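Local coordinates for protein macrophage receptor MARCO (Mus musculus, PDB 2OYA) that probably recognises ligands at the macrophage surface through its scavenger receptor cysteine-rich domain, where a basic and an acidic cluster both contribute to binding, at residues A39-R44 against G73-L78; W34-A39 against G51-S56; I64-V69 against C81-W86. All coordinates share one frame; numbering follows the deposited sequence.

How the contacts relate
All three contacts lie in one scavenger receptor cysteine-rich domain. Helix 36-45 serves both contact 1 and contact 2, which share Ala-39 and have centres about 10 Å apart: in contact 2 its first turn rests on strand 51-54, and in contact 1 a later part meets the loop 73-78. Contact 3, centred about 14 Å from each of the others, joins strand 64-66 and the residues after it to the loop 81-86. Along the chain, contact 2 closes before contact 3 opens, whereas contact 1 interleaves with both. Leu-78 bridges contacts 1 and 3 by touching Leu-66 and Val-69. Disulfide Cys-43 to Cys-101 ties helix to strand 98-101; Cys-71 to Cys-81 closes the loop holding 73-78.

Contact 1. Residues A39-R44 against G73-L78; sequences ATVFCR and GTENSL
Arg-44 reaches from the helix to the loop 73-78 and lays the edge of its guanidinium against two backbone carbonyls. Its chain runs extended through chi1 and chi2 and then bends at chi3 (-62°), which turns the flat group toward the loop. Arg-44 NH1 donates to Glu-75 O at 2.6 Å and to Gly-73 O at 2.9 Å; Arg-44 NH2 adds a longer bond to Gly-73 O, 3.2 Å. Both oxygens lie close to the guanidinium plane, but NH1 stands above the carbonyl plane of Gly-73 while NH2 lies in it.

One turn back, Val-41 points toward the loop and divides its branches: CG1 lies against the Ser-77 to Leu-78 peptide, 3.5 Å from Ser-77 C, and CG2 meets Glu-75 OE1. That carboxylate is turned back on its own loop, Glu-75 OE1 accepting from Gly-73 N through the syn lone pair at 2.8 Å and OE2 from Arg-72 N. Leu-78 CD1 lies in plane at the edge of the Phe-42 ring, 3.8 Å from Phe-42 CD1, and Leu-78 CD2 beside Val-41 CG1. The guanidinium thus serves two loop carbonyls, its positive charge probably strengthening these bonds, while Glu-75 holds the turn from within.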
loop_
_atom_site.group_PDB
_atom_site.type_symbol
_atom_site.label_atom_id
_atom_site.label_comp_id
_atom_site.label_asym_id
_atom_site.label_seq_id
_atom_site.Cartn_x
_atom_site.Cartn_y
_atom_site.Cartn_z
ATOM N N ALA A 39 -1.717 2.750 -5.807
ATOM C CA ALA A 39 -2.806 2.549 -4.847
ATOM C C ALA A 39 -3.765 1.439 -5.322
ATOM O O ALA A 39 -4.216 0.610 -4.524
ATOM C CB ALA A 39 -3.579 3.853 -4.644
ATOM N N THR A 40 -4.085 1.453 -6.617
ATOM C CA THR A 40 -4.967 0.440 -7.206
ATOM C C THR A 40 -4.321 -0.944 -7.114
ATOM O O THR A 40 -4.997 -1.916 -6.788
ATOM C CB THR A 40 -5.359 0.815 -8.655
ATOM O OG1 THR A 40 -6.132 2.025 -8.615
ATOM C CG2 THR A 40 -6.198 -0.274 -9.337
ATOM N N VAL A 41 -3.022 -1.042 -7.402
ATOM C CA VAL A 41 -2.353 -2.343 -7.259
ATOM C C VAL A 41 -2.390 -2.829 -5.812
ATOM O O VAL A 41 -2.756 -3.984 -5.547
ATOM C CB VAL A 41 -0.914 -2.351 -7.821
ATOM C CG1 VAL A 41 -0.247 -3.694 -7.539
ATOM C CG2 VAL A 41 -0.956 -2.078 -9.306
ATOM N N PHE A 42 -2.056 -1.939 -4.883
ATOM C CA PHE A 42 -2.073 -2.288 -3.463
ATOM C C PHE A 42 -3.469 -2.751 -3.057
ATOM O O PHE A 42 -3.617 -3.805 -2.438
ATOM C CB PHE A 42 -1.634 -1.076 -2.620
ATOM C CG PHE A 42 -1.710 -1.303 -1.132
ATOM C CD1 PHE A 42 -0.576 -1.696 -0.423
ATOM C CD2 PHE A 42 -2.913 -1.114 -0.435
ATOM C CE1 PHE A 42 -0.642 -1.910 0.967
ATOM C CE2 PHE A 42 -2.992 -1.336 0.942
ATOM C CZ PHE A 42 -1.840 -1.738 1.644
ATOM N N CYS A 43 -4.490 -1.963 -3.408
ATOM C CA CYS A 43 -5.872 -2.281 -3.035
ATOM C C CYS A 43 -6.390 -3.586 -3.678
ATOM O O CYS A 43 -7.118 -4.340 -3.041
ATOM C CB CYS A 43 -6.796 -1.107 -3.364
ATOM S SG CYS A 43 -6.455 0.368 -2.362
ATOM N N ARG A 44 -5.986 -3.845 -4.918
ATOM C CA ARG A 44 -6.301 -5.089 -5.631
ATOM C C ARG A 44 -5.818 -6.309 -4.855
ATOM O O ARG A 44 -6.517 -7.346 -4.794
ATOM C CB ARG A 44 -5.673 -5.041 -7.022
ATOM C CG ARG A 44 -5.759 -6.312 -7.864
ATOM C CD ARG A 44 -5.145 -6.039 -9.240
ATOM N NE ARG A 44 -5.867 -5.003 -9.985
ATOM C CZ ARG A 44 -5.275 -4.102 -10.764
ATOM N NH1 ARG A 44 -3.946 -4.090 -10.878
ATOM N NH2 ARG A 44 -6.010 -3.203 -11.414
ATOM N N GLY A 73 -0.218 -0.153 -13.002
ATOM C CA GLY A 73 -1.593 -0.085 -12.543
ATOM C C GLY A 73 -2.330 -1.384 -12.773
ATOM O O GLY A 73 -3.402 -1.617 -12.194
ATOM N N THR A 74 -1.730 -2.239 -13.594
ATOM C CA THR A 74 -2.341 -3.494 -14.015
ATOM C C THR A 74 -1.748 -4.721 -13.304
ATOM O O THR A 74 -2.219 -5.848 -13.513
ATOM C CB THR A 74 -2.154 -3.681 -15.532
ATOM O OG1 THR A 74 -0.757 -3.627 -15.832
ATOM C CG2 THR A 74 -2.895 -2.588 -16.310
ATOM N N GLU A 75 -0.727 -4.504 -12.474
ATOM C CA GLU A 75 -0.077 -5.594 -11.727
ATOM C C GLU A 75 -1.032 -6.228 -10.699
ATOM O O GLU A 75 -1.919 -5.548 -10.166
ATOM C CB GLU A 75 1.216 -5.104 -11.038
ATOM C CG GLU A 75 2.318 -4.578 -11.962
ATOM C CD GLU A 75 2.167 -3.089 -12.326
ATOM O OE1 GLU A 75 1.081 -2.508 -12.146
ATOM O OE2 GLU A 75 3.141 -2.480 -12.805
ATOM N N ASN A 76 -0.859 -7.523 -10.439
ATOM C CA ASN A 76 -1.652 -8.215 -9.416
ATOM C C ASN A 76 -1.051 -8.048 -8.033
ATOM O O ASN A 76 -1.705 -8.317 -7.034
ATOM C CB ASN A 76 -1.811 -9.700 -9.741
ATOM C CG ASN A 76 -2.533 -9.927 -11.056
ATOM O OD1 ASN A 76 -2.024 -10.624 -11.937
ATOM N ND2 ASN A 76 -3.712 -9.310 -11.207
ATOM N N SER A 77 0.192 -7.568 -8.006
ATOM C CA SER A 77 0.959 -7.446 -6.790
ATOM C C SER A 77 1.953 -6.288 -6.881
ATOM O O SER A 77 2.510 -6.015 -7.956
ATOM C CB SER A 77 1.719 -8.767 -6.592
ATOM O OG SER A 77 2.700 -8.668 -5.591
ATOM N N LEU A 78 2.196 -5.617 -5.751
ATOM C CA LEU A 78 3.281 -4.610 -5.683
ATOM C C LEU A 78 4.644 -5.227 -5.943
ATOM O O LEU A 78 5.595 -4.533 -6.333
ATOM C CB LEU A 78 3.329 -3.924 -4.315
ATOM C CG LEU A 78 2.277 -2.864 -3.989
ATOM C CD1 LEU A 78 2.545 -2.272 -2.601
ATOM C CD2 LEU A 78 2.258 -1.762 -5.031
#

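Contact 2. Residues W34-A39 against G51-S56; sequences WDNNDA and GRALSS
Asn-36 OD1 is gripped by two donors, Ala-53 N of the strand at 2.9 Å and a water at 2.8 Å. The backbone bond is nearly straight, 165° at the hydrogen, and lies in the carbonyl plane of the amide. The same water donates to Ala-53 O, so one amide oxygen deals with both the N-H and, through the water, the C=O of that residue. With CG anti to its carbonyl carbon (chi1 -73°), Asn-36 carries its amide across to the strand, where OD1 also comes close to Arg-52 CA. On the other branch, ND2 has a weak bond to a second water, which Arg-52 NE holds more firmly at 3.0 Å; the far end of that arginine forms a salt bridge with Glu-100.

Ala-53 CB enters the notch between the loop and the helix, 3.5 Å from Trp-34 CD1 and 3.4 Å from Asp-35 C, approaching the indole obliquely, while Trp-34 NE1 donates to Gly-98 O of the neighbouring strand. Ala-39 CB presses on the strand backbone, 3.4 Å from Ala-53 N, and Gly-51, without a side chain, passes close against the helix, its carbonyl carbon touching Ala-39 CB.

Behind the contact, Asp-38 N donates to Asp-35 OD2 and Asp-35 N to Asp-38 OD2, at 3.1 and 3.0 Å. This reciprocal pair is a capping box, opening a helix whose first turn packs on an edge strand of the antiparallel sheet within the scavenger receptor cysteine-rich fold.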
loop_
_atom_site.group_PDB
_atom_site.type_symbol
_atom_site.label_atom_id
_atom_site.label_comp_id
_atom_site.label_asym_id
_atom_site.label_seq_id
_atom_site.Cartn_x
_atom_site.Cartn_y
_atom_site.Cartn_z
ATOM N N TRP A 34 4.161 7.904 -5.255
ATOM C CA TRP A 34 3.022 7.051 -4.917
ATOM C C TRP A 34 1.789 7.659 -5.561
ATOM O O TRP A 34 1.415 8.789 -5.254
ATOM C CB TRP A 34 2.865 6.954 -3.406
ATOM C CG TRP A 34 1.743 6.075 -2.925
ATOM C CD1 TRP A 34 0.545 6.475 -2.385
ATOM C CD2 TRP A 34 1.737 4.643 -2.904
ATOM N NE1 TRP A 34 -0.205 5.377 -2.031
ATOM C CE2 TRP A 34 0.503 4.240 -2.340
ATOM C CE3 TRP A 34 2.657 3.660 -3.313
ATOM C CZ2 TRP A 34 0.154 2.884 -2.179
ATOM C CZ3 TRP A 34 2.316 2.308 -3.148
ATOM C CH2 TRP A 34 1.065 1.939 -2.588
ATOM N N ASP A 35 1.179 6.921 -6.484
ATOM C CA ASP A 35 0.072 7.484 -7.258
ATOM C C ASP A 35 -1.139 6.531 -7.310
ATOM O O ASP A 35 -1.117 5.481 -6.694
ATOM C CB ASP A 35 0.559 7.952 -8.650
ATOM C CG ASP A 35 0.975 6.814 -9.557
ATOM O OD1 ASP A 35 1.579 7.107 -10.616
ATOM O OD2 ASP A 35 0.710 5.631 -9.230
ATOM N N ASN A 36 -2.206 6.921 -8.020
ATOM C CA ASN A 36 -3.426 6.099 -8.076
ATOM C C ASN A 36 -3.190 4.700 -8.646
ATOM O O ASN A 36 -3.871 3.746 -8.250
ATOM C CB ASN A 36 -4.530 6.832 -8.842
ATOM C CG ASN A 36 -5.131 7.998 -8.037
ATOM O OD1 ASN A 36 -5.039 8.037 -6.803
ATOM N ND2 ASN A 36 -5.730 8.963 -8.741
ATOM N N ASN A 37 -2.238 4.584 -9.564
ATOM C CA ASN A 37 -1.899 3.283 -10.165
ATOM C C ASN A 37 -1.306 2.371 -9.108
ATOM O O ASN A 37 -1.698 1.209 -8.990
ATOM C CB ASN A 37 -0.929 3.438 -11.346
ATOM C CG ASN A 37 -1.600 4.016 -12.580
ATOM O OD1 ASN A 37 -2.810 3.885 -12.773
ATOM N ND2 ASN A 37 -0.811 4.672 -13.418
ATOM N N ASP A 38 -0.391 2.923 -8.306
ATOM C CA ASP A 38 0.193 2.167 -7.186
ATOM C C ASP A 38 -0.868 1.775 -6.158
ATOM O O ASP A 38 -0.908 0.626 -5.690
ATOM C CB ASP A 38 1.234 3.040 -6.497
ATOM C CG ASP A 38 2.334 3.468 -7.428
ATOM O OD1 ASP A 38 2.691 2.665 -8.313
ATOM O OD2 ASP A 38 2.835 4.598 -7.275
ATOM N N ALA A 39 -1.717 2.750 -5.807
ATOM C CA ALA A 39 -2.806 2.549 -4.847
ATOM C C ALA A 39 -3.765 1.439 -5.322
ATOM O O ALA A 39 -4.216 0.610 -4.524
ATOM C CB ALA A 39 -3.579 3.853 -4.644
ATOM N N GLY A 51 -7.954 1.885 -6.012
ATOM C CA GLY A 51 -7.267 2.555 -4.908
ATOM C C GLY A 51 -7.019 4.000 -5.312
ATOM O O GLY A 51 -6.725 4.297 -6.472
ATOM N N ARG A 52 -7.145 4.899 -4.353
ATOM C CA ARG A 52 -6.674 6.276 -4.513
ATOM C C ARG A 52 -5.498 6.506 -3.578
ATOM O O ARG A 52 -5.532 6.105 -2.414
ATOM C CB ARG A 52 -7.788 7.277 -4.220
ATOM C CG ARG A 52 -8.884 7.258 -5.317
ATOM C CD ARG A 52 -10.017 8.188 -4.957
ATOM N NE ARG A 52 -9.492 9.536 -4.756
ATOM C CZ ARG A 52 -9.444 10.168 -3.589
ATOM N NH1 ARG A 52 -8.927 11.382 -3.527
ATOM N NH2 ARG A 52 -9.918 9.600 -2.486
ATOM N N ALA A 53 -4.451 7.131 -4.100
ATOM C CA ALA A 53 -3.263 7.418 -3.318
ATOM C C ALA A 53 -3.499 8.579 -2.362
ATOM O O ALA A 53 -4.012 9.628 -2.752
ATOM C CB ALA A 53 -2.091 7.749 -4.244
ATOM N N LEU A 54 -3.101 8.372 -1.114
ATOM C CA LEU A 54 -3.124 9.437 -0.108
ATOM C C LEU A 54 -1.688 9.785 0.239
ATOM O O LEU A 54 -0.939 8.970 0.801
ATOM C CB LEU A 54 -3.912 9.021 1.143
ATOM C CG LEU A 54 -5.316 8.456 0.917
ATOM C CD1 LEU A 54 -5.894 7.964 2.255
ATOM C CD2 LEU A 54 -6.238 9.452 0.232
ATOM N N SER A 55 -1.306 11.018 -0.083
ATOM C CA SER A 55 0.076 11.451 0.148
ATOM C C SER A 55 0.268 11.791 1.625
ATOM O O SER A 55 -0.634 12.322 2.270
ATOM C CB SER A 55 0.385 12.655 -0.743
ATOM O OG SER A 55 1.690 13.167 -0.499
ATOM N N SER A 56 1.434 11.442 2.169
ATOM C CA SER A 56 1.810 11.829 3.541
ATOM C C SER A 56 0.725 11.517 4.572
ATOM O O SER A 56 0.371 12.342 5.424
ATOM C CB SER A 56 2.274 13.293 3.564
ATOM O OG SER A 56 3.433 13.442 2.729
HETATM O O HOH W 1 -5.197 10.320 -5.203
HETATM O O HOH W 2 -8.489 10.475 -7.423
#

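Contact 3. Residues I64-V69 against C81-W86; sequences IWLDNV and CSKNSW. With SO4 (sulfate ion), chain C.
Leu-66 leans over the indole of Trp-86, the two side chains lying side by side and pointing the same way. From CB the chain leaves with CG anti to the carbonyl carbon (chi1 -66°), and Leu-66 CG comes to 3.7 Å from Trp-86 CZ3. CD1 reaches the outer rim of the six-membered ring near CZ3 and CH2. Leu-66 CD2 sits over the face in a CH-pi contact, 3.5 Å from the centroid of the six-membered ring of Trp-86 and 15° off the normal; it also touches Lys-83 CD at 3.7 Å, so the methyl meets the indole face on one flank and the lysine chain roughly at right angles to it. Lys-83 then bends away, and its NZ donates to Cys-81 O at 3.1 Å. Trp-65 CB meets the edge of the same indole, which also stacks with Tyr-22.

Farther along, the backbones are joined directly and through a water. Asn-84 N donates to Asp-67 O at 3.0 Å, and a water accepts from Asp-67 N while donating to Ser-85 O. Lys-83 CA makes a CA-H...O contact with Asn-68 O. Trp-86 N also donates to O1 of a sulfate ion at 2.8 Å, an ion probably from the crystallisation liquor. Anchored by the Cys-71 to Cys-81 disulfide, this long loop folds back on strand 64-66, as in the loop-rich, disulfide-linked scavenger receptor cysteine-rich domain.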
loop_
_atom_site.group_PDB
_atom_site.type_symbol
_atom_site.label_atom_id
_atom_site.label_comp_id
_atom_site.label_asym_id
_atom_site.label_seq_id
_atom_site.Cartn_x
_atom_site.Cartn_y
_atom_site.Cartn_z
ATOM N N ILE A 64 10.793 1.418 6.689
ATOM C CA ILE A 64 10.115 1.898 5.489
ATOM C C ILE A 64 10.597 0.952 4.388
ATOM O O ILE A 64 11.754 0.995 3.983
ATOM C CB ILE A 64 10.430 3.386 5.192
ATOM C CG1 ILE A 64 9.966 4.271 6.373
ATOM C CG2 ILE A 64 9.750 3.839 3.875
ATOM C CD1 ILE A 64 10.533 5.693 6.353
ATOM N N TRP A 65 9.733 0.049 3.944
ATOM C CA TRP A 65 10.195 -0.972 2.992
ATOM C C TRP A 65 10.265 -0.549 1.528
ATOM O O TRP A 65 11.094 -1.069 0.779
ATOM C CB TRP A 65 9.342 -2.229 3.076
ATOM C CG TRP A 65 9.565 -3.101 4.291
ATOM C CD1 TRP A 65 8.610 -3.677 5.052
ATOM C CD2 TRP A 65 10.832 -3.516 4.845
ATOM N NE1 TRP A 65 9.185 -4.428 6.057
ATOM C CE2 TRP A 65 10.546 -4.352 5.947
ATOM C CE3 TRP A 65 12.171 -3.266 4.508
ATOM C CZ2 TRP A 65 11.549 -4.922 6.739
ATOM C CZ3 TRP A 65 13.177 -3.850 5.294
ATOM C CH2 TRP A 65 12.853 -4.667 6.393
ATOM N N LEU A 66 9.352 0.320 1.109
ATOM C CA LEU A 66 9.232 0.706 -0.308
ATOM C C LEU A 66 9.320 2.214 -0.525
ATOM O O LEU A 66 8.894 3.000 0.323
ATOM C CB LEU A 66 7.920 0.186 -0.896
ATOM C CG LEU A 66 7.754 -1.331 -1.008
ATOM C CD1 LEU A 66 6.344 -1.652 -1.503
ATOM C CD2 LEU A 66 8.835 -1.936 -1.921
ATOM N N ASP A 67 9.893 2.598 -1.662
ATOM C CA ASP A 67 10.023 3.999 -2.058
ATOM C C ASP A 67 10.052 4.025 -3.590
ATOM O O ASP A 67 10.438 3.032 -4.236
ATOM C CB ASP A 67 11.316 4.597 -1.471
ATOM C CG ASP A 67 11.411 6.105 -1.630
ATOM O OD1 ASP A 67 10.395 6.743 -1.940
ATOM O OD2 ASP A 67 12.514 6.662 -1.386
ATOM N N ASN A 68 9.606 5.141 -4.160
ATOM C CA ASN A 68 9.537 5.322 -5.613
ATOM C C ASN A 68 8.835 4.174 -6.321
ATOM O O ASN A 68 9.302 3.685 -7.353
ATOM C CB ASN A 68 10.939 5.573 -6.191
ATOM C CG ASN A 68 11.639 6.714 -5.497
ATOM O OD1 ASN A 68 12.636 6.515 -4.799
ATOM N ND2 ASN A 68 11.076 7.910 -5.618
ATOM N N VAL A 69 7.696 3.751 -5.755
ATOM C CA VAL A 69 6.878 2.734 -6.407
ATOM C C VAL A 69 6.299 3.313 -7.704
ATOM O O VAL A 69 5.703 4.398 -7.697
ATOM C CB VAL A 69 5.754 2.228 -5.482
ATOM C CG1 VAL A 69 4.953 1.103 -6.156
ATOM C CG2 VAL A 69 6.341 1.744 -4.138
ATOM N N CYS A 81 5.655 -4.574 -9.353
ATOM C CA CYS A 81 5.905 -3.186 -9.742
ATOM C C CYS A 81 7.352 -2.793 -9.693
ATOM O O CYS A 81 8.102 -3.241 -8.831
ATOM C CB CYS A 81 5.138 -2.229 -8.848
ATOM S SG CYS A 81 3.398 -2.474 -8.944
ATOM N N SER A 82 7.728 -1.916 -10.610
ATOM C CA SER A 82 9.001 -1.239 -10.523
ATOM C C SER A 82 8.987 -0.355 -9.268
ATOM O O SER A 82 7.963 0.272 -8.963
ATOM C CB SER A 82 9.194 -0.367 -11.749
ATOM O OG SER A 82 10.408 0.336 -11.635
ATOM N N LYS A 83 10.120 -0.315 -8.568
ATOM C CA LYS A 83 10.274 0.440 -7.314
ATOM C C LYS A 83 11.754 0.442 -6.907
ATOM O O LYS A 83 12.560 -0.291 -7.497
ATOM C CB LYS A 83 9.384 -0.180 -6.213
ATOM C CG LYS A 83 9.705 -1.634 -5.877
ATOM C CD LYS A 83 8.462 -2.469 -5.563
ATOM C CE LYS A 83 8.862 -3.909 -5.275
ATOM N NZ LYS A 83 9.523 -4.558 -6.451
ATOM N N ASN A 84 12.125 1.260 -5.921
ATOM C CA ASN A 84 13.469 1.189 -5.346
ATOM C C ASN A 84 13.724 -0.227 -4.826
ATOM O O ASN A 84 12.775 -0.987 -4.600
ATOM C CB ASN A 84 13.631 2.177 -4.182
ATOM C CG ASN A 84 14.010 3.592 -4.619
ATOM O OD1 ASN A 84 14.393 4.420 -3.777
ATOM N ND2 ASN A 84 13.908 3.880 -5.909
ATOM N N SER A 85 14.998 -0.577 -4.632
ATOM C CA SER A 85 15.374 -1.763 -3.861
ATOM C C SER A 85 14.562 -1.753 -2.556
ATOM O O SER A 85 14.331 -0.689 -1.996
ATOM C CB SER A 85 16.868 -1.721 -3.518
ATOM O OG SER A 85 17.678 -1.802 -4.663
ATOM N N TRP A 86 14.123 -2.926 -2.091
ATOM C CA TRP A 86 13.419 -3.018 -0.816
ATOM C C TRP A 86 14.302 -2.453 0.289
ATOM O O TRP A 86 15.492 -2.807 0.387
ATOM C CB TRP A 86 13.073 -4.458 -0.490
ATOM C CG TRP A 86 11.989 -5.067 -1.337
ATOM C CD1 TRP A 86 12.141 -5.738 -2.527
ATOM C CD2 TRP A 86 10.595 -5.090 -1.040
ATOM N NE1 TRP A 86 10.917 -6.158 -2.999
ATOM C CE2 TRP A 86 9.950 -5.780 -2.100
ATOM C CE3 TRP A 86 9.815 -4.583 0.018
ATOM C CZ2 TRP A 86 8.572 -5.995 -2.122
ATOM C CZ3 TRP A 86 8.426 -4.812 -0.006
ATOM C CH2 TRP A 86 7.831 -5.509 -1.070
HETATM S S SO4 C . 15.602 -5.834 -4.491
HETATM O O1 SO4 C . 15.471 -5.172 -3.176
HETATM O O2 SO4 C . 14.912 -5.074 -5.536
HETATM O O3 SO4 C . 17.023 -5.940 -4.813
HETATM O O4 SO4 C . 15.056 -7.184 -4.413
HETATM O O HOH W 3 11.682 0.256 -2.418
#